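Local atomic coordinates of fluoroacetyl-CoA thioesterase (Streptomyces Cattleya, PDB entry 3KUW), a protein that hydrolyses fluoroacetyl-CoA to fluoroacetate and CoA before it can react with citrate synthase, so conferring fluoroacetate resistance, and cannot use acetyl-CoA. Residues Lys21-Leu26 / Ala34-Val39; Pro63-Leu68 / Arg120-Leu125; Thr70-Thr75 / Gly116-Ala121. The protein carries 1 engineered substitution. All blocks are in the same frame, centred on the assembly; numbering follows the deposited sequence.

Interaction 1. Residues Lys21-Leu26 / Ala34-Val39. With FAH (fluoroacetic acid), chain D.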
ATOM      1  N   LYS A  21     -10.532   3.291   8.268  1.00 15.53           N
ATOM      2  CA  LYS A  21      -9.564   2.609   7.391  1.00 13.98           C
ATOM      3  C   LYS A  21     -10.065   2.463   5.980  1.00 14.03           C
ATOM      4  O   LYS A  21      -9.620   1.576   5.226  1.00 12.24           O
ATOM      5  CB  LYS A  21      -9.089   1.241   7.957  1.00 14.01           C
ATOM      6  CG  LYS A  21      -8.266   1.269   9.274  1.00 12.48           C
ATOM      7  CD  LYS A  21      -7.175   2.230   9.205  1.00 15.84           C
ATOM      8  CE  LYS A  21      -6.054   1.749  10.058  1.00 18.37           C
ATOM      9  NZ  LYS A  21      -5.577   2.768  10.937  1.00 16.20           N
ATOM     10  N   THR A  22     -10.978   3.351   5.590  1.00 14.46           N
ATOM     11  CA  THR A  22     -11.519   3.306   4.266  1.00 14.66           C
ATOM     12  C   THR A  22     -10.718   4.265   3.353  1.00 14.24           C
ATOM     13  O   THR A  22      -9.876   5.082   3.780  1.00 13.71           O
ATOM     14  CB  THR A  22     -13.078   3.650   4.215  1.00 16.93           C
ATOM     15  OG1 THR A  22     -13.300   4.972   4.716  1.00 18.16           O
ATOM     16  CG2 THR A  22     -13.932   2.653   5.052  1.00 15.68           C
ATOM     17  N   VAL A  23     -10.904   4.094   2.071  1.00 13.93           N
ATOM     18  CA  VAL A  23     -10.221   4.925   1.079  1.00 13.99           C
ATOM     19  C   VAL A  23     -10.093   6.406   1.504  1.00 14.70           C
ATOM     20  O   VAL A  23      -8.999   6.976   1.472  1.00 12.81           O
ATOM     21  CB  VAL A  23     -10.976   4.784  -0.283  1.00 15.17           C
ATOM     22  CG1 VAL A  23     -10.406   5.823  -1.378  1.00 11.68           C
ATOM     23  CG2 VAL A  23     -10.861   3.311  -0.777  1.00 16.21           C
ATOM     24  N   ARG A  24     -11.212   7.028   1.917  1.00 16.56           N
ATOM     25  CA  ARG A  24     -11.206   8.503   2.184  1.00 17.83           C
ATOM     26  C   ARG A  24     -10.274   8.893   3.327  1.00 16.61           C
ATOM     27  O   ARG A  24      -9.750   9.998   3.352  1.00 18.16           O
ATOM     28  CB  ARG A  24     -12.635   9.094   2.366  1.00 16.56           C
ATOM     29  CG  ARG A  24     -13.415   8.606   3.588  1.00 21.61           C
ATOM     30  CD  ARG A  24     -14.925   9.057   3.550  1.00 30.28           C
ATOM     31  NE  ARG A  24     -15.563   8.654   2.274  1.00 34.43           N
ATOM     32  CZ  ARG A  24     -16.743   9.097   1.778  1.00 36.74           C
ATOM     33  NH1 ARG A  24     -17.475  10.003   2.428  1.00 35.83           N
ATOM     34  NH2 ARG A  24     -17.176   8.669   0.589  1.00 31.85           N
ATOM     35  N   HIS A  25      -9.981   7.952   4.211  1.00 15.42           N
ATOM     36  CA  HIS A  25      -9.136   8.260   5.315  1.00 13.48           C
ATOM     37  C   HIS A  25      -7.703   8.017   4.969  1.00 12.67           C
ATOM     38  O   HIS A  25      -6.868   8.505   5.690  1.00 12.25           O
ATOM     39  CB  HIS A  25      -9.530   7.417   6.525  1.00 14.88           C
ATOM     40  CG  HIS A  25     -10.925   7.687   7.009  1.00 17.05           C
ATOM     41  ND1 HIS A  25     -11.211   8.669   7.945  1.00 19.87           N
ATOM     42  CD2 HIS A  25     -12.108   7.151   6.646  1.00 13.05           C
ATOM     43  CE1 HIS A  25     -12.514   8.687   8.163  1.00 16.03           C
ATOM     44  NE2 HIS A  25     -13.081   7.789   7.378  1.00 17.46           N
ATOM     45  N   LEU A  26      -7.394   7.240   3.910  1.00 11.72           N
ATOM     46  CA  LEU A  26      -5.969   7.094   3.509  1.00 12.72           C
ATOM     47  C   LEU A  26      -5.393   8.442   3.079  1.00 13.85           C
ATOM     48  O   LEU A  26      -4.257   8.788   3.443  1.00 14.26           O
ATOM     49  CB  LEU A  26      -5.732   6.032   2.379  1.00 12.27           C
ATOM     50  CG  LEU A  26      -4.245   5.689   2.125  1.00 10.43           C
ATOM     51  CD1 LEU A  26      -3.694   4.877   3.352  1.00  7.45           C
ATOM     52  CD2 LEU A  26      -4.230   4.807   0.912  1.00 13.57           C
ATOM     53  N   ALA A  34     -12.538  11.525  -2.065  1.00 33.62           N
ATOM     54  CA  ALA A  34     -13.476  12.033  -1.014  1.00 33.71           C
ATOM     55  C   ALA A  34     -14.866  11.440  -1.082  1.00 34.33           C
ATOM     56  O   ALA A  34     -15.501  11.187  -0.034  1.00 33.98           O
ATOM     57  CB  ALA A  34     -13.606  13.565  -1.084  1.00 33.80           C
ATOM     58  N   GLU A  35     -15.364  11.351  -2.324  1.00 35.14           N
ATOM     59  CA  GLU A  35     -16.604  10.676  -2.659  1.00 36.15           C
ATOM     60  C   GLU A  35     -16.237   9.317  -3.275  1.00 34.75           C
ATOM     61  O   GLU A  35     -16.438   9.080  -4.487  1.00 36.17           O
ATOM     62  CB  GLU A  35     -17.463  11.485  -3.654  1.00 37.29           C
ATOM     63  CG  GLU A  35     -17.593  13.061  -3.450  1.00 43.08           C
ATOM     64  CD  GLU A  35     -18.509  13.516  -2.284  1.00 46.85           C
ATOM     65  OE1 GLU A  35     -19.170  12.648  -1.638  1.00 47.54           O
ATOM     66  OE2 GLU A  35     -18.562  14.762  -2.029  1.00 49.12           O
ATOM     67  N   PHE A  36     -15.624   8.465  -2.450  1.00 32.58           N
ATOM     68  CA  PHE A  36     -15.425   7.048  -2.787  1.00 28.95           C
ATOM     69  C   PHE A  36     -16.119   6.134  -1.800  1.00 26.20           C
ATOM     70  O   PHE A  36     -16.161   6.447  -0.632  1.00 25.81           O
ATOM     71  CB  PHE A  36     -13.959   6.671  -2.865  1.00 28.33           C
ATOM     72  CG  PHE A  36     -13.764   5.424  -3.599  1.00 29.23           C
ATOM     73  CD1 PHE A  36     -13.797   5.441  -5.010  1.00 29.04           C
ATOM     74  CD2 PHE A  36     -13.639   4.195  -2.911  1.00 27.54           C
ATOM     75  CE1 PHE A  36     -13.681   4.257  -5.744  1.00 29.58           C
ATOM     76  CE2 PHE A  36     -13.508   2.981  -3.618  1.00 27.77           C
ATOM     77  CZ  PHE A  36     -13.513   3.014  -5.060  1.00 30.89           C
ATOM     78  N   PRO A  37     -16.676   4.992  -2.275  1.00 25.05           N
ATOM     79  CA  PRO A  37     -17.268   3.990  -1.434  1.00 23.17           C
ATOM     80  C   PRO A  37     -16.419   3.651  -0.196  1.00 21.05           C
ATOM     81  O   PRO A  37     -15.164   3.668  -0.233  1.00 19.24           O
ATOM     82  CB  PRO A  37     -17.338   2.790  -2.366  1.00 24.19           C
ATOM     83  CG  PRO A  37     -17.745   3.442  -3.697  1.00 25.06           C
ATOM     84  CD  PRO A  37     -16.949   4.707  -3.705  1.00 25.48           C
ATOM     85  N   GLU A  38     -17.140   3.397   0.882  1.00 19.51           N
ATOM     86  CA  GLU A  38     -16.571   3.143   2.211  1.00 19.48           C
ATOM     87  C   GLU A  38     -16.057   1.725   2.353  1.00 16.94           C
ATOM     88  O   GLU A  38     -16.674   0.882   3.031  1.00 18.28           O
ATOM     89  CB  GLU A  38     -17.617   3.461   3.314  1.00 20.24           C
ATOM     90  CG  GLU A  38     -17.844   4.977   3.489  1.00 23.99           C
ATOM     91  CD  GLU A  38     -16.609   5.708   4.018  1.00 31.43           C
ATOM     92  OE1 GLU A  38     -16.663   6.295   5.118  1.00 35.55           O
ATOM     93  OE2 GLU A  38     -15.562   5.693   3.355  1.00 34.90           O
ATOM     94  N   VAL A  39     -14.936   1.474   1.702  1.00 14.71           N
ATOM     95  CA  VAL A  39     -14.261   0.163   1.725  1.00 13.57           C
ATOM     96  C   VAL A  39     -12.787   0.285   2.137  1.00 12.13           C
ATOM     97  O   VAL A  39     -12.167   1.313   1.901  1.00 13.99           O
ATOM     98  CB  VAL A  39     -14.335  -0.547   0.351  1.00 13.67           C
ATOM     99  CG1 VAL A  39     -15.836  -0.775  -0.071  1.00  9.81           C
ATOM    100  CG2 VAL A  39     -13.530   0.243  -0.690  1.00 13.48           C
TER
HETATM  101  C   FAH D 141      -8.510   0.667  -3.123  1.00 40.89           C
HETATM  102  F   FAH D 141     -10.726   0.561  -3.800  1.00 44.54           F
HETATM  103  O   FAH D 141      -7.927   1.552  -2.427  1.00 38.69           O
HETATM  104  CH3 FAH D 141      -9.907   0.255  -2.727  1.00 41.19           C
HETATM  105  OXT FAH D 141      -8.028   0.092  -4.149  1.00 39.85           O
HETATM  106  O   HOH W   1     -14.036   5.899   1.501  1.00 18.34           O
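Thr22 OG1 and Arg24 CG each sit between their backbone N and carbonyl carbon (chi1 60° and 65°), and Arg24 turns again at chi3, so that hydroxyl and guanidinium converge on the carboxylate of Glu38. That chain folds up at chi2. Thr22 OG1 donates to Glu38 OE2 over 2.7 Å, reaching it from above the carboxylate plane. The guanidinium pairs with the same oxygen differently: Arg24 NE lies 3.2 Å from Glu38 OE2, but the oxygen is well out of the guanidinium plane, so charge attraction is at work and no N-H points at it. Arginine suits this place because its flat group has several ways to bind. Glu38 CD lies over one face and Ala34 O over the opposite one, 3.0 Å from Arg24 CZ. At the edge, Arg24 NH2 donates to Phe36 O over 2.7 Å. Below this polar layer Val23 supplies a branched, apolar surface. Its CG2 packs 3.6 Å from Phe36 CD2 and meets Val39 CG2, while Val23 N donates to Val39 O at 3.1 Å. One fluoroacetate lies against Val23 CG2, its fluorine near Phe36 CE2, in a pocket where it bonds to Ser42 OG. The hydroxyl donor and nearby positive charge would probably keep Glu38 ionised, and the bonds it shares with Thr22 and Arg24 tie the short helix 23-26 to the loop that leads into the substrate-binding residues.

Interaction 2. Residues Pro63-Leu68 / Arg120-Leu125. With FAH (fluoroacetic acid), chain C.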
ATOM      1  N   PRO A  63      19.243  -6.356  19.187  1.00 24.42           N
ATOM      2  CA  PRO A  63      18.941  -4.980  19.692  1.00 23.68           C
ATOM      3  C   PRO A  63      19.578  -3.895  18.823  1.00 23.64           C
ATOM      4  O   PRO A  63      20.713  -4.045  18.333  1.00 21.78           O
ATOM      5  CB  PRO A  63      19.558  -4.938  21.110  1.00 24.60           C
ATOM      6  CG  PRO A  63      20.422  -6.248  21.247  1.00 25.75           C
ATOM      7  CD  PRO A  63      19.848  -7.236  20.217  1.00 25.14           C
ATOM      8  N   GLY A  64      18.838  -2.800  18.615  1.00 23.76           N
ATOM      9  CA  GLY A  64      19.308  -1.744  17.742  1.00 23.07           C
ATOM     10  C   GLY A  64      18.916  -1.905  16.248  1.00 22.99           C
ATOM     11  O   GLY A  64      19.155  -0.997  15.426  1.00 22.12           O
ATOM     12  N   GLU A  65      18.348  -3.058  15.895  1.00 21.89           N
ATOM     13  CA  GLU A  65      17.986  -3.311  14.487  1.00 21.29           C
ATOM     14  C   GLU A  65      16.505  -3.086  14.320  1.00 21.05           C
ATOM     15  O   GLU A  65      15.766  -3.216  15.268  1.00 21.36           O
ATOM     16  CB  GLU A  65      18.308  -4.760  14.078  1.00 19.55           C
ATOM     17  CG  GLU A  65      19.769  -5.037  13.931  1.00 17.13           C
ATOM     18  CD  GLU A  65      20.061  -6.467  13.522  1.00 16.43           C
ATOM     19  OE1 GLU A  65      19.206  -7.350  13.797  1.00 12.56           O
ATOM     20  OE2 GLU A  65      21.118  -6.696  12.865  1.00 18.33           O
ATOM     21  N   GLY A  66      16.073  -2.708  13.116  1.00 20.80           N
ATOM     22  CA  GLY A  66      14.626  -2.773  12.786  1.00 18.90           C
ATOM     23  C   GLY A  66      14.504  -3.360  11.365  1.00 18.48           C
ATOM     24  O   GLY A  66      15.438  -4.016  10.895  1.00 17.82           O
ATOM     25  N   SER A  67      13.395  -3.082  10.664  1.00 17.27           N
ATOM     26  CA  SER A  67      13.247  -3.550   9.266  1.00 16.00           C
ATOM     27  C   SER A  67      12.447  -2.576   8.354  1.00 16.43           C
ATOM     28  O   SER A  67      11.610  -1.788   8.837  1.00 14.90           O
ATOM     29  CB  SER A  67      12.666  -4.978   9.208  1.00 14.90           C
ATOM     30  OG  SER A  67      11.303  -5.048   9.525  1.00 14.27           O
ATOM     31  N   LEU A  68      12.738  -2.650   7.051  1.00 15.73           N
ATOM     32  CA  LEU A  68      12.011  -1.876   6.036  1.00 17.30           C
ATOM     33  C   LEU A  68      11.376  -2.835   5.045  1.00 15.90           C
ATOM     34  O   LEU A  68      12.045  -3.810   4.661  1.00 15.92           O
ATOM     35  CB  LEU A  68      13.008  -0.989   5.270  1.00 17.10           C
ATOM     36  CG  LEU A  68      13.740   0.104   6.043  1.00 20.35           C
ATOM     37  CD1 LEU A  68      14.895   0.633   5.175  1.00 22.49           C
ATOM     38  CD2 LEU A  68      12.809   1.250   6.461  1.00 25.12           C
ATOM     39  N   ARG A 120      11.399  -7.888   2.965  1.00 11.91           N
ATOM     40  CA  ARG A 120      11.835  -6.924   3.999  1.00 11.44           C
ATOM     41  C   ARG A 120      13.332  -7.055   4.152  1.00 11.23           C
ATOM     42  O   ARG A 120      13.914  -8.139   3.809  1.00 10.42           O
ATOM     43  CB  ARG A 120      11.149  -7.178   5.354  1.00 11.64           C
ATOM     44  CG  ARG A 120       9.531  -7.136   5.369  1.00 10.79           C
ATOM     45  CD  ARG A 120       9.002  -7.061   6.860  1.00  9.34           C
ATOM     46  NE  ARG A 120       9.373  -5.778   7.478  1.00 14.51           N
ATOM     47  CZ  ARG A 120       8.798  -4.583   7.201  1.00 15.95           C
ATOM     48  NH1 ARG A 120       7.778  -4.480   6.346  1.00  7.37           N
ATOM     49  NH2 ARG A 120       9.233  -3.499   7.809  1.00 10.74           N
ATOM     50  N   ALA A 121      13.977  -5.953   4.560  1.00 11.28           N
ATOM     51  CA  ALA A 121      15.402  -5.944   4.874  1.00 11.80           C
ATOM     52  C   ALA A 121      15.595  -5.490   6.307  1.00 12.77           C
ATOM     53  O   ALA A 121      14.977  -4.529   6.747  1.00 11.38           O
ATOM     54  CB  ALA A 121      16.167  -5.022   3.967  1.00 12.70           C
ATOM     55  N   VAL A 122      16.490  -6.179   7.025  1.00 13.44           N
ATOM     56  CA  VAL A 122      16.859  -5.810   8.398  1.00 13.49           C
ATOM     57  C   VAL A 122      17.772  -4.557   8.288  1.00 13.65           C
ATOM     58  O   VAL A 122      18.693  -4.517   7.442  1.00 12.57           O
ATOM     59  CB  VAL A 122      17.630  -6.964   9.088  1.00 13.08           C
ATOM     60  CG1 VAL A 122      18.155  -6.565  10.457  1.00 16.74           C
ATOM     61  CG2 VAL A 122      16.760  -8.258   9.178  1.00 12.78           C
ATOM     62  N   ILE A 123      17.527  -3.571   9.137  1.00 13.82           N
ATOM     63  CA  ILE A 123      18.337  -2.340   9.145  1.00 15.25           C
ATOM     64  C   ILE A 123      18.935  -2.057  10.524  1.00 16.42           C
ATOM     65  O   ILE A 123      18.385  -2.482  11.517  1.00 15.84           O
ATOM     66  CB  ILE A 123      17.508  -1.090   8.695  1.00 14.95           C
ATOM     67  CG1 ILE A 123      16.265  -0.888   9.588  1.00 14.76           C
ATOM     68  CG2 ILE A 123      17.110  -1.238   7.225  1.00 16.46           C
ATOM     69  CD1 ILE A 123      15.606   0.500   9.414  1.00 13.74           C
ATOM     70  N   HIS A 124      20.023  -1.286  10.564  1.00 17.76           N
ATOM     71  CA  HIS A 124      20.514  -0.769  11.836  1.00 20.15           C
ATOM     72  C   HIS A 124      19.848   0.598  12.027  1.00 19.91           C
ATOM     73  O   HIS A 124      20.073   1.493  11.204  1.00 19.34           O
ATOM     74  CB  HIS A 124      22.034  -0.657  11.835  1.00 20.75           C
ATOM     75  CG  HIS A 124      22.609  -0.231  13.154  1.00 26.94           C
ATOM     76  ND1 HIS A 124      22.819   1.094  13.486  1.00 28.92           N
ATOM     77  CD2 HIS A 124      22.990  -0.959  14.242  1.00 32.34           C
ATOM     78  CE1 HIS A 124      23.318   1.162  14.713  1.00 32.05           C
ATOM     79  NE2 HIS A 124      23.436  -0.067  15.193  1.00 31.51           N
ATOM     80  N   LEU A 125      19.036   0.715  13.090  1.00 21.78           N
ATOM     81  CA  LEU A 125      18.072   1.811  13.291  1.00 23.45           C
ATOM     82  C   LEU A 125      18.780   3.147  13.323  1.00 25.10           C
ATOM     83  O   LEU A 125      18.291   4.124  12.761  1.00 26.66           O
ATOM     84  CB  LEU A 125      17.208   1.606  14.551  1.00 23.40           C
ATOM     85  CG  LEU A 125      16.002   0.646  14.472  1.00 26.28           C
ATOM     86  CD1 LEU A 125      15.149   0.513  15.775  1.00 23.93           C
ATOM     87  CD2 LEU A 125      15.084   1.008  13.305  1.00 24.22           C
TER
HETATM   88  C   FAH C 140       8.080   1.237   5.518  1.00 44.43           C
HETATM   89  F   FAH C 140       7.392  -0.899   6.762  1.00 44.87           F
HETATM   90  O   FAH C 140       9.048   1.913   5.086  1.00 44.23           O
HETATM   91  CH3 FAH C 140       8.358   0.106   6.546  1.00 44.23           C
HETATM   92  OXT FAH C 140       6.914   1.499   5.100  1.00 43.51           O
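Strand 65-68 and strand 120-124 run antiparallel, their axes 4.3 Å apart at closest approach and 143° between directions, with Gly66-Ile123 and Leu68-Ala121 as hydrogen-bonded pairs, and a bond from Leu125 N to Gly64 O (2.9 Å) continues the pairing past the strand end. Across the ladder Arg120, a substrate-binding residue, grips Ser67 side-on: Arg120 NE and NH2 both donate to Ser67 OG, at 2.9 and 3.1 Å, and the oxygen lies in the guanidinium plane. Serine suits this second-shell spot, since one small hydroxyl can take both N-H groups and fix the arginine's rotation. The bend at chi3 (67°) turns the edge of the guanidinium toward Ser67, with the Leu68 carbonyl carbon over one face, offset toward its rim, and the fluorine of a bound fluoroacetate at its edge, 3.4 Å from Arg120 NH2. Leu68 and Ile123 cross at about a right angle, Leu68 CD1 3.6 Å from Ile123 CG2. Gly66, lacking a side chain, leaves room for Leu125, whose CD2 rests 3.8 Å from Gly66 CA. Opposite, Val122 CG1 meets the extended Glu65 chain obliquely; Glu65 OE1 accepts from Glu62 N. Phe128 of helix 125-133 covers Leu68 and Ile123; on the other face Arg120 packs on Cys53 and Val54 of the hot-dog helix 42-56, while strand 99-107 flanks strand 120-124 through Leu100.

Interaction 3. Residues Thr70-Thr75 / Gly116-Ala121; sequences TAICVT and GTHERA. With FAH (fluoroacetic acid), chain C.
Ile72 and His118 are paired across the two strands and point to the same face of the sheet, the isoleucine's CD1 coming obliquely to 3.9 Å from His118 CB. With CG anti to its backbone N (chi1 -180°), the histidine carries its ring along this face, the ring edge turned to the Arg120 guanidinium. The opposite face holds Ala71, Cys73, Thr117 and Glu119. Here the glutamate bends at chi2 (80°), curling its carboxylate back over alanine, so that Glu119 OE1 lies 3.1 Å from Ala71 CB; a methyl group is small enough to allow this. Farther on, Thr117 OG1 rests beside Cys73 CB at 3.6 Å. The backbone ladder is interrupted at one end by a classic beta bulge, in which Thr70 and Ala71 both oppose Glu119 and Thr70 N donates almost straight to Glu119 O (2.9 Å, 174°). The extra residue sets Thr70 off to the side, where its CG2 meets Ala121 CB at 3.9 Å and its hydroxyl shares a hydrogen bond with a water, which in turn donates a weak one to Arg120 O. Glycine fits at position 116 because, without a side chain, Gly116 CA can approach Cys73 O to 3.0 Å. Backbone bonds thus do most of the joining, while the side chains divide the work: His118 reaches helix 42-56 and the active-site residue Glu50, Ile72 on the same face packs on Val74 of the second subunit, and Cys73 forms a disulfide with Cys73 of that subunit, covalently reinforcing the antiparallel ladder that carries the sheet across the dimer.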
ATOM      1  N   THR A  70      10.723  -3.742   1.360  1.00 12.50           N
ATOM      2  CA  THR A  70      11.491  -3.427   0.149  1.00 12.22           C
ATOM      3  C   THR A  70      10.772  -3.824  -1.171  1.00 10.98           C
ATOM      4  O   THR A  70      11.222  -3.451  -2.272  1.00 10.86           O
ATOM      5  CB  THR A  70      12.891  -4.109   0.187  1.00 11.86           C
ATOM      6  OG1 THR A  70      12.736  -5.541   0.366  1.00 13.51           O
ATOM      7  CG2 THR A  70      13.729  -3.488   1.299  1.00 13.99           C
ATOM      8  N   ALA A  71       9.687  -4.608  -1.038  1.00 10.35           N
ATOM      9  CA  ALA A  71       8.824  -4.980  -2.194  1.00  8.93           C
ATOM     10  C   ALA A  71       7.497  -5.407  -1.702  1.00  8.78           C
ATOM     11  O   ALA A  71       7.389  -6.078  -0.651  1.00  9.08           O
ATOM     12  CB  ALA A  71       9.452  -6.140  -2.968  1.00  9.26           C
ATOM     13  N   ILE A  72       6.470  -5.057  -2.451  1.00  9.65           N
ATOM     14  CA  ILE A  72       5.146  -5.624  -2.231  1.00  9.92           C
ATOM     15  C   ILE A  72       4.556  -5.955  -3.576  1.00 10.63           C
ATOM     16  O   ILE A  72       4.630  -5.111  -4.519  1.00 12.43           O
ATOM     17  CB  ILE A  72       4.202  -4.614  -1.402  1.00 10.68           C
ATOM     18  CG1 ILE A  72       2.854  -5.267  -1.066  1.00 12.11           C
ATOM     19  CG2 ILE A  72       4.023  -3.298  -2.118  1.00  9.25           C
ATOM     20  CD1 ILE A  72       2.932  -6.373   0.054  1.00 11.57           C
ATOM     21  N   CYS A  73       4.015  -7.189  -3.718  1.00  9.95           N
ATOM     22  CA  CYS A  73       3.459  -7.652  -4.977  1.00 10.09           C
ATOM     23  C   CYS A  73       2.164  -8.408  -4.693  1.00  9.73           C
ATOM     24  O   CYS A  73       2.179  -9.615  -4.402  1.00  9.65           O
ATOM     25  CB  CYS A  73       4.455  -8.532  -5.759  1.00 10.87           C
ATOM     26  SG  CYS A  73       3.911  -8.863  -7.482  1.00 11.93           S
ATOM     27  N   VAL A  74       1.027  -7.724  -4.752  1.00  8.68           N
ATOM     28  CA  VAL A  74      -0.237  -8.368  -4.321  1.00  9.06           C
ATOM     29  C   VAL A  74      -1.431  -8.068  -5.228  1.00 11.05           C
ATOM     30  O   VAL A  74      -1.459  -7.005  -5.881  1.00 12.34           O
ATOM     31  CB  VAL A  74      -0.664  -7.963  -2.824  1.00  9.78           C
ATOM     32  CG1 VAL A  74       0.343  -8.501  -1.847  1.00 10.97           C
ATOM     33  CG2 VAL A  74      -0.846  -6.428  -2.632  1.00  8.85           C
ATOM     34  N   THR A  75      -2.444  -8.941  -5.171  1.00 11.33           N
ATOM     35  CA  THR A  75      -3.730  -8.695  -5.846  1.00 11.26           C
ATOM     36  C   THR A  75      -4.669  -8.146  -4.773  1.00 12.83           C
ATOM     37  O   THR A  75      -4.381  -8.332  -3.568  1.00 11.51           O
ATOM     38  CB  THR A  75      -4.308  -9.988  -6.417  1.00 11.10           C
ATOM     39  OG1 THR A  75      -4.271 -11.026  -5.425  1.00 14.77           O
ATOM     40  CG2 THR A  75      -3.455 -10.422  -7.633  1.00 11.76           C
ATOM     41  N   GLY A 116      -0.094 -12.378  -2.281  1.00  9.72           N
ATOM     42  CA  GLY A 116       1.115 -12.122  -3.132  1.00 10.78           C
ATOM     43  C   GLY A 116       2.322 -12.294  -2.212  1.00  8.18           C
ATOM     44  O   GLY A 116       2.286 -13.112  -1.287  1.00  8.84           O
ATOM     45  N   THR A 117       3.336 -11.472  -2.406  1.00  9.58           N
ATOM     46  CA  THR A 117       4.598 -11.600  -1.719  1.00  9.16           C
ATOM     47  C   THR A 117       4.976 -10.241  -1.138  1.00  9.55           C
ATOM     48  O   THR A 117       4.590  -9.171  -1.639  1.00 10.10           O
ATOM     49  CB  THR A 117       5.693 -12.113  -2.717  1.00  7.76           C
ATOM     50  OG1 THR A 117       5.631 -11.341  -3.933  1.00 16.36           O
ATOM     51  CG2 THR A 117       5.409 -13.558  -3.134  1.00 12.78           C
ATOM     52  N   HIS A 118       5.751 -10.291  -0.058  1.00  9.79           N
ATOM     53  CA  HIS A 118       6.308  -9.099   0.555  1.00 10.66           C
ATOM     54  C   HIS A 118       7.738  -9.445   0.944  1.00 11.00           C
ATOM     55  O   HIS A 118       7.991 -10.547   1.532  1.00 10.58           O
ATOM     56  CB  HIS A 118       5.548  -8.701   1.837  1.00 11.68           C
ATOM     57  CG  HIS A 118       6.107  -7.450   2.492  1.00 10.98           C
ATOM     58  ND1 HIS A 118       6.310  -7.329   3.859  1.00 11.52           N
ATOM     59  CD2 HIS A 118       6.541  -6.293   1.949  1.00  6.63           C
ATOM     60  CE1 HIS A 118       6.804  -6.140   4.136  1.00  6.27           C
ATOM     61  NE2 HIS A 118       6.955  -5.486   2.991  1.00  9.82           N
ATOM     62  N   GLU A 119       8.630  -8.482   0.697  1.00 11.12           N
ATOM     63  CA  GLU A 119      10.075  -8.627   1.040  1.00 12.32           C
ATOM     64  C   GLU A 119      10.492  -7.553   2.030  1.00 12.41           C
ATOM     65  O   GLU A 119       9.954  -6.430   1.972  1.00 11.28           O
ATOM     66  CB  GLU A 119      10.865  -8.521  -0.242  1.00 13.23           C
ATOM     67  CG  GLU A 119      10.869  -9.841  -1.070  1.00 19.76           C
ATOM     68  CD  GLU A 119       9.614 -10.140  -1.935  1.00 30.90           C
ATOM     69  OE1 GLU A 119       8.917  -9.196  -2.442  1.00 33.50           O
ATOM     70  OE2 GLU A 119       9.333 -11.366  -2.141  1.00 33.36           O
ATOM     71  N   ARG A 120      11.399  -7.888   2.965  1.00 11.91           N
ATOM     72  CA  ARG A 120      11.835  -6.924   3.999  1.00 11.44           C
ATOM     73  C   ARG A 120      13.332  -7.055   4.152  1.00 11.23           C
ATOM     74  O   ARG A 120      13.914  -8.139   3.809  1.00 10.42           O
ATOM     75  CB  ARG A 120      11.149  -7.178   5.354  1.00 11.64           C
ATOM     76  CG  ARG A 120       9.531  -7.136   5.369  1.00 10.79           C
ATOM     77  CD  ARG A 120       9.002  -7.061   6.860  1.00  9.34           C
ATOM     78  NE  ARG A 120       9.373  -5.778   7.478  1.00 14.51           N
ATOM     79  CZ  ARG A 120       8.798  -4.583   7.201  1.00 15.95           C
ATOM     80  NH1 ARG A 120       7.778  -4.480   6.346  1.00  7.37           N
ATOM     81  NH2 ARG A 120       9.233  -3.499   7.809  1.00 10.74           N
ATOM     82  N   ALA A 121      13.977  -5.953   4.560  1.00 11.28           N
ATOM     83  CA  ALA A 121      15.402  -5.944   4.874  1.00 11.80           C
ATOM     84  C   ALA A 121      15.595  -5.490   6.307  1.00 12.77           C
ATOM     85  O   ALA A 121      14.977  -4.529   6.747  1.00 11.38           O
ATOM     86  CB  ALA A 121      16.167  -5.022   3.967  1.00 12.70           C
TER
HETATM   87  C   FAH C 140       8.080   1.237   5.518  1.00 44.43           C
HETATM   88  F   FAH C 140       7.392  -0.899   6.762  1.00 44.87           F
HETATM   89  O   FAH C 140       9.048   1.913   5.086  1.00 44.23           O
HETATM   90  CH3 FAH C 140       8.358   0.106   6.546  1.00 44.23           C
HETATM   91  OXT FAH C 140       6.914   1.499   5.100  1.00 43.51           O
HETATM   92  O   HOH W   2      14.947  -7.548   1.018  1.00 34.66           O

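Overall arrangement
Interactions 2 and 3 lie along the same strand pair, 65-75 with 112-124, their centres about 17 Å apart, and they share Arg120 and Ala121. Interaction 3 is partly buried and nearest the middle of the chain, where the sheet meets its partner in the second subunit; interaction 2 is a surface contact at the far end, leading into helix 125-133. Interaction 1 stands apart, about 32 Å from interaction 2 between centres and on the opposite side of the chain's centre, joining a short helix to a loop. Its chemistry is side-chain led, a charged cluster beside a small apolar patch, whereas the other two rest on backbone ladders. All three touch the second subunit and a bound fluoroacetate.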